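Local coordinates for protein fatty acid synthase 1, isoform A (Drosophila melanogaster, PDB 6FN6) that probably carries out de novo fatty acid synthesis with NADPH, this piece being the modifying region that holds its dehydratase, enoylreductase and ketoreductase domains, at residues T25-I30 with A249-G254; S454-A459 with Y485-G490; V515-A520 with N543-G548; G640-G645 with T687-Y692; M654-A659 with M672-P677. All blocks are in the same frame, centred on the assembly; numbering follows the deposited sequence.

Overall arrangement
Interaction 1 comes first along the chain and closes a loop of more than 200 residues, tying the predicted N-terminal hotdog fold of the dehydratase to the predicted C-terminal one. Interactions 2 and 3 follow in series in the pseudo-ketoreductase, each closing a beta-alpha-beta unit. They share a sheet, in which strands 483-489 and 512-517 are neighbours, and their centres are about 12 Å apart. The chain then enters the enoylreductase part, where interaction 5 is nested within the loop closed by interaction 4. These two meet through the adjoining strands 642-646 and 652-656, with centres about 6 Å apart. Interactions 2 and 4 lie on opposite sides of the chain's centre, about 72 Å between centres.

Interaction 1 of 5, residues T25-I30 with A249-G254; sequences TIDGRI and AQRRPG
D27 reaches from the turn between strands 24-26 and 29-31 to the loop 249-254. D27 and G28 form a type I' turn, with I26 and R29 bonded to each other through N and O in both directions. The D27 carboxylate has CG anti to the backbone N (chi1 -163°), which carries it out to the loop. There OD2 accepts the backbone N-H of R252 on its syn side, OD2 to N 3.1 Å, and forms a salt bridge with R251 NE, also 3.1 Å from OD2. The R251 chain bends at chi2 and chi3 to get there, and its guanidinium stands nearly upright to the carboxylate, at 85°. G28 offers its carbonyl near R252 NH1, but the angle is poor for a bond. R29 runs past R252 in the opposite direction, with R252 CD 3.4 Å from R29 NE at the edge of the R29 guanidinium. With an alanine at D27, the R252 N-H and the R251 charge would probably lose their partner, and the loop would be less firmly held to the turn. Between the predicted N- and C-terminal hotdog folds, the D27 carboxylate pairs with R251 and probably eases the crowding of positive charge where R29 and R252 come close.

Interaction 2 of 5, residues S454-A459 with Y485-G490; sequences SVVVVA and YVVCQG
The phenol ring of Y485 meets S454 at its edge: S454 CB lies in the ring plane, 3.8 Å from Y485 CE2. Against the same side chain comes the ring of F525, its plane turned by about 45°, and the hydroxyl of Y485 is hydrogen-bonded to R452 NH2. With Y485 CG beside its backbone N (chi1 -73°), the ring leans back toward the start of strand 454-457. Beyond it the two strands run parallel, V456 level with Y485 and V457 with V486, at a 30° angle between their directions. Y485 N donates to V455 O at 3.0 Å, V457 N to Y485 O at 2.9 Å and V487 N to V457 O at 3.0 Å. All three are close to straight. Y485 O also takes a CA-H from V456.

On the face that carries Y485, the methyl V456 CG1 presses against V487 CG2 at 3.5 Å, the two side chains crossing at a slant. On the V457 and V486 face, the methyl A459 CB settles on V486 CG1 at 3.6 Å. Helix 466-480, which joins the two parallel strands in a beta-alpha-beta crossover, places W466 on A459 and L470 on V486. Chemically the contact is a backbone ladder flanked by valine and alanine methyls, consistent with an outermost strand held by a Rossmann-like pseudo-ketoreductase sheet.

Interaction 3 of 5, residues V515-A520 with N543-G548; sequences VFVQDA and NVLKNG
The carbonyl oxygen of F516 accepts one hydrogen bond and one CA-H...O contact from the neighbouring strand. L545 N donates to F516 O at 2.7 Å, and V544 sends its CA-H to the same atom, with CA 3.3 Å away. One step earlier F516 N gives its hydrogen to N543 O at 2.6 Å, and one step later Q518 N reaches L545 O at 3.3 Å. The strands are parallel, and V515, F516 and V517 stand level with N543, V544 and L545.

Side chains on both faces follow this register. F516 and V544 lie side by side and point the same way, CD1 of the ring 4.1 Å from V544 CG1. On the other face V517 and L545 do likewise, V517 CG1 meeting L545 CD2 at 3.9 Å. Past the end of strand 515-517, the extended Q518 chain slants across the stretched-out aliphatic part of K546, its OE1 3.4 Å from K546 CG. CG of K546 is anti to the backbone N (chi1 -172°), which sends the chain out past the amide.

N543 ND2 bonds to the carbonyls of L540 and L514. The contact closes the beta-alpha-beta unit of strand 512-517, helix 530-536 and strand 542-546 in the pseudo-ketoreductase. Y532 of that helix touches V515 and V517, while A496 of helix 496-504 touches F516 and V544 on the opposite face.

Interaction 4 of 5, residues G640-G645 with T687-Y692; sequences GLEFAG and TVPCVY
T687 reaches E642 through a bound water. The water lies 2.6 Å from T687 O and 2.8 Å from E642 OE2, and it accepts the N-H of V691 at 3.0 Å from V691 N. More acceptors crowd round this water than it has protons, so its donations need not all hold at once. The P689 ring lies across the end of the glutamate at about a right angle, with P689 CB 3.2 Å from E642 OE1. C690 then makes the direct bond: its backbone N donates to E642 OE1 at 2.9 Å. The N-H arrives from above the carboxylate plane, 46° out of it. E642 CG sits between the backbone N and the carbonyl carbon (chi1 62°), and the chain is extended beyond it, so that the carboxylate spans from strand 642-645 to the first turn of helix 689-702. The thiol of C690 lies alongside this chain, SG 3.4 Å from E642 CD, and also touches L641 CB at 4.0 Å.

The buried carboxylate therefore faces the amino end of a helix, where the N-H groups not used within the helix, that of C690 bonded directly and that of V691 through the water, would probably favour its negative charge. Its OE2 is also hydrogen-bonded to N612 ND2, with K891 a long, weak ion partner. G640, E642 and G645 fit the GxExxG pattern familiar from medium-chain dehydrogenases and reductases, the family fold of the enoylreductase.

Interaction 5 of 5, residues M654-A659 with M672-P677; sequences MAMVPA and MMWQIP
M654 and W674 form an antiparallel hydrogen-bonded pair, M654 N giving to W674 O and W674 N to M654 O, each at 2.9 Å and nearly straight. This is strand 652-656 against strand 673-675, part of the beta-rich, GroES-like substrate-side region expected of an enoylreductase of the medium-chain dehydrogenase family. A655 and M673 follow as a non-hydrogen-bonded pair. Further on, M656 N reaches M672 O in a weak bond of 3.4 Å.

The indole takes up the space beside M654 and M656. The M654 chain has CG between its backbone N and carbonyl carbon (chi1 39°) and bends at its sulfur, which brings CE to 3.6 Å from W674 CE3. At the next ring atom, W674 CZ3, M656 CB comes to 4.1 Å; the benzo part thus touches both methionines. M654 CG also packs on I676 CG1, 3.7 Å away. W674 NE1 is hydrogen-bonded to V851 O of helix 844-860, and P689 and S693 of helix 689-702 touch the indole, so the strand pair meets both helices. A serine in place of W674 would probably open a gap beside the M654 methyl and leave V851 O without its indole donor.

On the opposite face A655 CB rests on M673 CG at 3.6 Å. Just before strand 673-675 begins, M672 meets M656 through their bent chains, the methyl M656 CE lying 4.1 Å from M672 CG.

Interaction 1 of 5, residues T25-I30 with A249-G254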
# COMPACT_ATOMS: atom_id res chain seq x y z
N THR A 25 15.43 -23.70 21.46
CA THR A 25 14.48 -23.45 22.54
C THR A 25 14.46 -21.96 22.88
O THR A 25 15.51 -21.35 23.10
CB THR A 25 14.84 -24.27 23.80
OG1 THR A 25 14.79 -25.67 23.48
CG2 THR A 25 13.87 -23.99 24.95
N ILE A 26 13.27 -21.38 22.93
CA ILE A 26 13.11 -19.96 23.22
C ILE A 26 12.15 -19.79 24.38
O ILE A 26 10.98 -20.19 24.30
CB ILE A 26 12.60 -19.18 21.98
CG1 ILE A 26 13.48 -19.45 20.76
CG2 ILE A 26 12.53 -17.69 22.29
CD1 ILE A 26 14.88 -18.92 20.86
N ASP A 27 12.63 -19.18 25.46
CA ASP A 27 11.80 -18.89 26.62
C ASP A 27 11.11 -20.15 27.13
O ASP A 27 9.91 -20.13 27.43
CB ASP A 27 10.77 -17.82 26.26
CG ASP A 27 10.14 -17.18 27.49
OD1 ASP A 27 10.60 -17.47 28.61
OD2 ASP A 27 9.20 -16.37 27.33
N GLY A 28 11.86 -21.24 27.23
CA GLY A 28 11.35 -22.47 27.81
C GLY A 28 10.46 -23.30 26.91
O GLY A 28 9.74 -24.18 27.38
N ARG A 29 10.49 -23.02 25.62
CA ARG A 29 9.71 -23.79 24.66
C ARG A 29 10.42 -23.92 23.32
O ARG A 29 11.18 -23.03 22.91
CB ARG A 29 8.33 -23.14 24.47
CG ARG A 29 8.34 -21.61 24.50
CD ARG A 29 6.94 -21.00 24.46
NE ARG A 29 6.99 -19.55 24.64
CZ ARG A 29 7.07 -18.65 23.65
NH1 ARG A 29 7.12 -19.04 22.39
NH2 ARG A 29 7.11 -17.36 23.94
N ILE A 30 10.19 -25.04 22.63
CA ILE A 30 10.80 -25.29 21.34
C ILE A 30 10.05 -24.51 20.26
O ILE A 30 8.83 -24.67 20.11
CB ILE A 30 10.83 -26.79 21.01
CG1 ILE A 30 11.63 -27.56 22.07
CG2 ILE A 30 11.43 -27.03 19.62
CD1 ILE A 30 11.52 -29.07 21.97
N ALA A 249 9.07 -9.97 21.80
CA ALA A 249 8.10 -11.04 22.02
C ALA A 249 7.61 -11.09 23.46
O ALA A 249 8.27 -10.58 24.37
CB ALA A 249 8.69 -12.38 21.62
N GLN A 250 6.44 -11.68 23.65
CA GLN A 250 5.85 -11.88 24.97
C GLN A 250 6.61 -12.94 25.76
O GLN A 250 6.93 -14.01 25.23
CB GLN A 250 4.38 -12.28 24.87
CG GLN A 250 3.50 -11.30 24.11
CD GLN A 250 2.08 -11.80 23.95
OE1 GLN A 250 1.73 -12.88 24.44
NE2 GLN A 250 1.25 -11.02 23.27
N ARG A 251 6.89 -12.66 27.03
CA ARG A 251 7.53 -13.63 27.90
C ARG A 251 6.46 -14.35 28.71
O ARG A 251 5.57 -13.73 29.28
CB ARG A 251 8.53 -12.95 28.83
CG ARG A 251 9.69 -12.27 28.12
CD ARG A 251 10.58 -13.26 27.38
NE ARG A 251 11.22 -14.21 28.29
CZ ARG A 251 12.36 -13.99 28.94
NH1 ARG A 251 13.00 -12.83 28.78
NH2 ARG A 251 12.87 -14.92 29.74
N ARG A 252 6.55 -15.68 28.75
CA ARG A 252 5.56 -16.49 29.45
C ARG A 252 5.50 -16.04 30.90
O ARG A 252 6.51 -15.65 31.47
CB ARG A 252 5.90 -17.98 29.37
CG ARG A 252 6.10 -18.52 27.97
CD ARG A 252 6.68 -19.93 28.00
NE ARG A 252 5.71 -20.90 28.52
CZ ARG A 252 6.02 -22.13 28.90
NH1 ARG A 252 7.27 -22.57 28.81
NH2 ARG A 252 5.07 -22.94 29.35
N PRO A 253 4.30 -16.09 31.51
CA PRO A 253 4.26 -15.71 32.92
C PRO A 253 5.00 -16.73 33.76
O PRO A 253 4.42 -17.73 34.19
CB PRO A 253 2.76 -15.69 33.23
CG PRO A 253 2.17 -16.68 32.29
CD PRO A 253 3.01 -16.61 31.03
N GLY A 254 6.28 -16.47 33.98
CA GLY A 254 7.16 -17.39 34.69
C GLY A 254 6.58 -17.90 35.98
O GLY A 254 5.96 -17.16 36.75

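Interaction 2 of 5, residues S454-A459 with Y485-G490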
# COMPACT_ATOMS: atom_id res chain seq x y z
N SER A 454 30.08 -37.94 79.22
CA SER A 454 30.21 -36.73 78.41
C SER A 454 31.62 -36.14 78.51
O SER A 454 32.31 -36.32 79.50
CB SER A 454 29.19 -35.68 78.84
OG SER A 454 29.47 -35.22 80.16
N VAL A 455 32.01 -35.42 77.46
CA VAL A 455 33.30 -34.73 77.44
C VAL A 455 33.07 -33.36 76.81
O VAL A 455 32.10 -33.16 76.08
CB VAL A 455 34.36 -35.55 76.68
CG1 VAL A 455 34.06 -35.58 75.18
CG2 VAL A 455 35.76 -35.01 76.95
N VAL A 456 33.95 -32.41 77.12
CA VAL A 456 33.76 -31.02 76.70
C VAL A 456 34.85 -30.57 75.73
O VAL A 456 36.02 -30.93 75.88
CB VAL A 456 33.72 -30.09 77.93
CG1 VAL A 456 33.57 -28.63 77.51
CG2 VAL A 456 32.59 -30.48 78.87
N VAL A 457 34.45 -29.79 74.73
CA VAL A 457 35.39 -29.23 73.77
C VAL A 457 35.41 -27.71 73.91
O VAL A 457 34.36 -27.07 74.00
CB VAL A 457 35.04 -29.65 72.33
CG1 VAL A 457 36.03 -29.06 71.34
CG2 VAL A 457 35.01 -31.16 72.21
N VAL A 458 36.61 -27.13 73.90
CA VAL A 458 36.80 -25.73 74.26
C VAL A 458 36.25 -24.77 73.21
O VAL A 458 35.68 -23.74 73.57
CB VAL A 458 38.29 -25.43 74.50
CG1 VAL A 458 38.47 -24.02 75.06
CG2 VAL A 458 38.90 -26.46 75.45
N ALA A 459 36.44 -25.08 71.94
CA ALA A 459 35.93 -24.26 70.84
C ALA A 459 36.25 -22.78 71.04
O ALA A 459 35.36 -21.93 71.09
CB ALA A 459 34.42 -24.44 70.71
N TYR A 485 29.88 -31.87 74.46
CA TYR A 485 29.45 -30.50 74.70
C TYR A 485 30.45 -29.53 74.12
O TYR A 485 31.60 -29.46 74.57
CB TYR A 485 29.27 -30.22 76.20
CG TYR A 485 28.05 -30.87 76.81
CD1 TYR A 485 26.81 -30.27 76.73
CD2 TYR A 485 28.15 -32.09 77.47
CE1 TYR A 485 25.69 -30.86 77.29
CE2 TYR A 485 27.04 -32.69 78.03
CZ TYR A 485 25.81 -32.06 77.94
OH TYR A 485 24.70 -32.66 78.50
N VAL A 486 30.03 -28.78 73.11
CA VAL A 486 30.87 -27.77 72.49
C VAL A 486 30.60 -26.44 73.19
O VAL A 486 29.50 -25.89 73.08
CB VAL A 486 30.63 -27.66 70.98
CG1 VAL A 486 31.67 -26.76 70.33
CG2 VAL A 486 30.62 -29.04 70.33
N VAL A 487 31.59 -25.94 73.92
CA VAL A 487 31.41 -24.73 74.71
C VAL A 487 32.12 -23.56 74.04
O VAL A 487 33.32 -23.61 73.80
CB VAL A 487 31.94 -24.93 76.15
CG1 VAL A 487 31.75 -23.66 76.97
CG2 VAL A 487 31.24 -26.10 76.81
N CYS A 488 31.36 -22.50 73.75
CA CYS A 488 31.92 -21.32 73.10
C CYS A 488 31.57 -20.06 73.90
O CYS A 488 30.58 -19.40 73.62
CB CYS A 488 31.41 -21.18 71.67
SG CYS A 488 32.06 -19.75 70.79
N GLN A 489 32.39 -19.75 74.90
CA GLN A 489 32.11 -18.64 75.81
C GLN A 489 32.94 -17.39 75.49
O GLN A 489 34.17 -17.44 75.50
CB GLN A 489 32.36 -19.06 77.25
CG GLN A 489 32.07 -17.98 78.28
CD GLN A 489 31.96 -18.51 79.69
OE1 GLN A 489 32.13 -19.71 79.94
NE2 GLN A 489 31.68 -17.62 80.64
N GLY A 490 32.25 -16.29 75.21
CA GLY A 490 32.90 -15.01 74.99
C GLY A 490 33.91 -15.00 73.86
O GLY A 490 35.01 -14.47 74.01

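Interaction 3 of 5, residues V515-A520 with N543-G548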
# COMPACT_ATOMS: atom_id res chain seq x y z
N VAL A 515 26.84 -25.11 73.63
CA VAL A 515 26.63 -24.23 74.77
C VAL A 515 27.28 -22.88 74.47
O VAL A 515 28.48 -22.71 74.64
CB VAL A 515 27.18 -24.85 76.07
CG1 VAL A 515 26.88 -23.97 77.27
CG2 VAL A 515 26.58 -26.24 76.28
N PHE A 516 26.46 -21.94 74.02
CA PHE A 516 26.95 -20.64 73.57
C PHE A 516 26.66 -19.55 74.60
O PHE A 516 25.50 -19.28 74.92
CB PHE A 516 26.32 -20.28 72.22
CG PHE A 516 27.02 -19.16 71.50
CD1 PHE A 516 26.74 -17.84 71.80
CD2 PHE A 516 27.93 -19.45 70.50
CE1 PHE A 516 27.38 -16.82 71.12
CE2 PHE A 516 28.57 -18.43 69.82
CZ PHE A 516 28.30 -17.11 70.13
N VAL A 517 27.71 -18.92 75.11
CA VAL A 517 27.57 -17.89 76.14
C VAL A 517 28.23 -16.59 75.70
O VAL A 517 29.45 -16.50 75.61
CB VAL A 517 28.16 -18.37 77.48
CG1 VAL A 517 27.97 -17.32 78.56
CG2 VAL A 517 27.53 -19.69 77.91
N GLN A 518 27.41 -15.57 75.43
CA GLN A 518 27.92 -14.29 74.96
C GLN A 518 28.77 -13.60 76.01
O GLN A 518 29.91 -13.21 75.74
CB GLN A 518 26.76 -13.37 74.55
CG GLN A 518 25.91 -13.89 73.41
CD GLN A 518 24.97 -12.84 72.86
OE1 GLN A 518 24.90 -11.72 73.38
NE2 GLN A 518 24.23 -13.19 71.81
N ASP A 519 28.23 -13.46 77.21
CA ASP A 519 28.92 -12.74 78.28
C ASP A 519 30.08 -13.58 78.79
O ASP A 519 29.88 -14.71 79.25
CB ASP A 519 27.96 -12.41 79.42
CG ASP A 519 28.48 -11.30 80.31
OD1 ASP A 519 29.65 -10.91 80.13
OD2 ASP A 519 27.72 -10.83 81.18
N ALA A 520 31.29 -13.04 78.74
CA ALA A 520 32.47 -13.80 79.14
C ALA A 520 32.56 -13.94 80.66
O ALA A 520 33.28 -14.81 81.16
CB ALA A 520 33.73 -13.13 78.60
N ASN A 543 22.10 -24.03 72.63
CA ASN A 543 21.85 -23.32 73.88
C ASN A 543 22.60 -21.99 73.90
O ASN A 543 23.83 -21.97 73.98
CB ASN A 543 22.27 -24.17 75.08
CG ASN A 543 21.58 -25.52 75.11
OD1 ASN A 543 20.50 -25.66 75.68
ND2 ASN A 543 22.20 -26.52 74.49
N VAL A 544 21.86 -20.90 73.82
CA VAL A 544 22.45 -19.57 73.75
C VAL A 544 22.09 -18.75 74.98
O VAL A 544 20.91 -18.57 75.29
CB VAL A 544 22.02 -18.84 72.47
CG1 VAL A 544 22.74 -17.50 72.34
CG2 VAL A 544 22.27 -19.71 71.24
N LEU A 545 23.10 -18.26 75.69
CA LEU A 545 22.87 -17.42 76.86
C LEU A 545 23.10 -15.95 76.53
O LEU A 545 24.22 -15.54 76.22
CB LEU A 545 23.79 -17.85 78.01
CG LEU A 545 23.57 -17.17 79.37
CD1 LEU A 545 22.15 -17.38 79.87
CD2 LEU A 545 24.56 -17.68 80.39
N LYS A 546 22.03 -15.17 76.59
CA LYS A 546 22.10 -13.74 76.29
C LYS A 546 21.36 -12.93 77.36
O LYS A 546 20.14 -12.99 77.46
CB LYS A 546 21.52 -13.45 74.90
CG LYS A 546 21.72 -12.02 74.44
CD LYS A 546 21.16 -11.79 73.05
CE LYS A 546 21.28 -10.33 72.63
NZ LYS A 546 20.60 -10.06 71.34
N ASN A 547 22.12 -12.19 78.15
CA ASN A 547 21.57 -11.41 79.26
C ASN A 547 20.77 -12.28 80.22
O ASN A 547 19.59 -12.04 80.45
CB ASN A 547 20.67 -10.28 78.73
CG ASN A 547 21.46 -9.18 78.05
OD1 ASN A 547 22.10 -8.35 78.71
ND2 ASN A 547 21.41 -9.15 76.72
N GLY A 548 21.43 -13.29 80.78
CA GLY A 548 20.84 -14.09 81.84
C GLY A 548 19.78 -15.07 81.40
O GLY A 548 19.29 -15.86 82.22

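Interaction 4 of 5, residues G640-G645 with T687-Y692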
# COMPACT_ATOMS: atom_id res chain seq x y z
N GLY A 640 2.44 8.23 32.03
CA GLY A 640 2.12 9.64 32.19
C GLY A 640 2.66 10.50 31.07
O GLY A 640 3.86 10.75 30.99
N LEU A 641 1.76 10.97 30.20
CA LEU A 641 2.16 11.74 29.03
C LEU A 641 1.91 13.24 29.23
O LEU A 641 2.53 14.07 28.56
CB LEU A 641 1.41 11.25 27.80
CG LEU A 641 1.94 9.96 27.15
CD1 LEU A 641 0.95 9.48 26.11
CD2 LEU A 641 3.31 10.16 26.54
N GLU A 642 1.00 13.57 30.13
CA GLU A 642 0.64 14.96 30.39
C GLU A 642 0.12 15.12 31.81
O GLU A 642 -0.17 14.14 32.49
CB GLU A 642 -0.42 15.42 29.38
CG GLU A 642 -1.73 14.65 29.47
CD GLU A 642 -2.71 15.00 28.37
OE1 GLU A 642 -2.77 16.18 27.97
OE2 GLU A 642 -3.42 14.09 27.90
N PHE A 643 -0.02 16.37 32.25
CA PHE A 643 -0.53 16.65 33.58
C PHE A 643 -0.93 18.11 33.75
O PHE A 643 -0.46 18.99 33.03
CB PHE A 643 0.51 16.29 34.64
CG PHE A 643 1.70 17.20 34.66
CD1 PHE A 643 1.69 18.37 35.41
CD2 PHE A 643 2.84 16.91 33.93
CE1 PHE A 643 2.78 19.21 35.43
CE2 PHE A 643 3.94 17.75 33.95
CZ PHE A 643 3.90 18.90 34.70
N ALA A 644 -1.79 18.36 34.73
CA ALA A 644 -2.05 19.70 35.22
C ALA A 644 -1.60 19.77 36.67
O ALA A 644 -1.89 18.87 37.46
CB ALA A 644 -3.52 20.05 35.09
N GLY A 645 -0.90 20.84 37.03
CA GLY A 645 -0.36 20.97 38.37
C GLY A 645 0.16 22.36 38.68
O GLY A 645 -0.32 23.35 38.13
N THR A 687 -6.86 17.94 30.42
CA THR A 687 -7.35 17.24 29.24
C THR A 687 -6.81 17.81 27.92
O THR A 687 -6.93 17.18 26.88
CB THR A 687 -8.89 17.28 29.17
OG1 THR A 687 -9.32 18.62 28.93
CG2 THR A 687 -9.50 16.79 30.47
N VAL A 688 -6.22 19.00 27.98
CA VAL A 688 -5.92 19.76 26.76
C VAL A 688 -4.60 19.39 26.07
O VAL A 688 -4.60 19.15 24.86
CB VAL A 688 -5.94 21.27 27.08
CG1 VAL A 688 -5.46 22.10 25.89
CG2 VAL A 688 -7.33 21.71 27.49
N PRO A 689 -3.48 19.37 26.80
CA PRO A 689 -2.14 19.30 26.19
C PRO A 689 -1.97 18.30 25.04
O PRO A 689 -1.60 18.70 23.94
CB PRO A 689 -1.25 18.89 27.36
CG PRO A 689 -1.92 19.43 28.54
CD PRO A 689 -3.40 19.35 28.27
N CYS A 690 -2.22 17.02 25.29
CA CYS A 690 -1.90 15.99 24.32
C CYS A 690 -2.83 15.97 23.11
O CYS A 690 -2.38 16.05 21.97
CB CYS A 690 -1.92 14.61 24.98
SG CYS A 690 -0.43 14.27 25.93
N VAL A 691 -4.14 15.85 23.36
CA VAL A 691 -5.09 15.70 22.27
C VAL A 691 -5.06 16.91 21.34
O VAL A 691 -5.20 16.76 20.13
CB VAL A 691 -6.52 15.46 22.80
CG1 VAL A 691 -6.61 14.12 23.52
CG2 VAL A 691 -6.97 16.60 23.71
N TYR A 692 -4.85 18.10 21.90
CA TYR A 692 -4.86 19.31 21.09
C TYR A 692 -3.53 19.55 20.40
O TYR A 692 -3.49 20.03 19.27
CB TYR A 692 -5.25 20.52 21.93
CG TYR A 692 -6.74 20.67 22.08
CD1 TYR A 692 -7.51 21.19 21.05
CD2 TYR A 692 -7.39 20.29 23.25
CE1 TYR A 692 -8.88 21.33 21.18
CE2 TYR A 692 -8.76 20.43 23.39
CZ TYR A 692 -9.49 20.95 22.35
OH TYR A 692 -10.86 21.09 22.48
O HOH W 1 -5.07 15.53 26.21

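Interaction 5 of 5, residues M654-A659 with M672-P677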
# COMPACT_ATOMS: atom_id res chain seq x y z
N MET A 654 -0.33 23.62 33.02
CA MET A 654 -0.62 22.36 32.36
C MET A 654 0.53 22.07 31.39
O MET A 654 1.07 22.99 30.78
CB MET A 654 -1.95 22.41 31.61
CG MET A 654 -2.20 23.73 30.92
SD MET A 654 -3.69 23.73 29.90
CE MET A 654 -3.04 23.10 28.37
N ALA A 655 0.92 20.80 31.27
CA ALA A 655 2.11 20.47 30.50
C ALA A 655 1.96 19.18 29.69
O ALA A 655 1.02 18.41 29.89
CB ALA A 655 3.30 20.35 31.42
N MET A 656 2.92 18.96 28.80
CA MET A 656 2.99 17.76 27.99
C MET A 656 4.42 17.23 28.04
O MET A 656 5.37 17.98 27.88
CB MET A 656 2.57 18.04 26.55
CG MET A 656 2.60 16.82 25.64
SD MET A 656 2.00 17.17 23.98
CE MET A 656 3.14 18.45 23.46
N VAL A 657 4.56 15.93 28.29
CA VAL A 657 5.87 15.31 28.45
C VAL A 657 5.91 13.95 27.75
O VAL A 657 4.86 13.36 27.48
CB VAL A 657 6.23 15.17 29.93
CG1 VAL A 657 6.60 16.52 30.52
CG2 VAL A 657 5.07 14.55 30.70
N PRO A 658 7.12 13.45 27.46
CA PRO A 658 7.24 12.12 26.84
C PRO A 658 6.84 10.99 27.79
O PRO A 658 6.34 9.96 27.34
CB PRO A 658 8.72 12.04 26.48
CG PRO A 658 9.40 12.99 27.38
CD PRO A 658 8.43 14.10 27.62
N ALA A 659 7.10 11.19 29.07
CA ALA A 659 6.75 10.20 30.08
C ALA A 659 6.84 10.79 31.47
O ALA A 659 7.22 11.95 31.63
CB ALA A 659 7.65 8.99 29.96
N MET A 672 7.18 23.17 26.24
CA MET A 672 5.90 22.47 26.19
C MET A 672 5.11 22.64 27.48
O MET A 672 4.79 21.67 28.16
CB MET A 672 6.13 20.99 25.88
CG MET A 672 6.44 20.71 24.41
SD MET A 672 7.20 19.11 24.10
CE MET A 672 8.86 19.38 24.71
N MET A 673 4.79 23.89 27.81
CA MET A 673 3.93 24.20 28.95
C MET A 673 3.03 25.39 28.66
O MET A 673 3.42 26.35 27.99
CB MET A 673 4.74 24.48 30.22
CG MET A 673 5.36 23.25 30.86
SD MET A 673 5.87 23.54 32.57
CE MET A 673 7.33 24.54 32.38
N TRP A 674 1.81 25.32 29.19
CA TRP A 674 0.86 26.42 29.09
C TRP A 674 0.45 26.81 30.51
O TRP A 674 0.30 25.95 31.37
CB TRP A 674 -0.38 26.02 28.29
CG TRP A 674 -0.09 25.45 26.94
CD1 TRP A 674 -0.13 26.11 25.74
CD2 TRP A 674 0.26 24.09 26.64
NE1 TRP A 674 0.18 25.24 24.72
CE2 TRP A 674 0.42 24.00 25.24
CE3 TRP A 674 0.44 22.95 27.42
CZ2 TRP A 674 0.77 22.81 24.61
CZ3 TRP A 674 0.79 21.77 26.79
CH2 TRP A 674 0.95 21.71 25.40
N GLN A 675 0.28 28.11 30.76
CA GLN A 675 -0.24 28.55 32.05
C GLN A 675 -1.76 28.46 32.02
O GLN A 675 -2.41 29.04 31.14
CB GLN A 675 0.21 29.97 32.39
CG GLN A 675 1.68 30.07 32.75
CD GLN A 675 1.97 31.23 33.70
OE1 GLN A 675 1.09 31.69 34.43
NE2 GLN A 675 3.22 31.69 33.71
N ILE A 676 -2.33 27.72 32.96
CA ILE A 676 -3.76 27.47 32.98
C ILE A 676 -4.50 28.81 33.04
O ILE A 676 -4.15 29.67 33.84
CB ILE A 676 -4.16 26.56 34.16
CG1 ILE A 676 -3.37 25.25 34.12
CG2 ILE A 676 -5.66 26.27 34.12
CD1 ILE A 676 -3.59 24.35 35.33
N PRO A 677 -5.52 28.99 32.19
CA PRO A 677 -6.34 30.20 32.24
C PRO A 677 -7.34 30.18 33.39
O PRO A 677 -7.51 29.14 34.03
CB PRO A 677 -7.06 30.19 30.89
CG PRO A 677 -7.19 28.76 30.56
CD PRO A 677 -5.95 28.09 31.10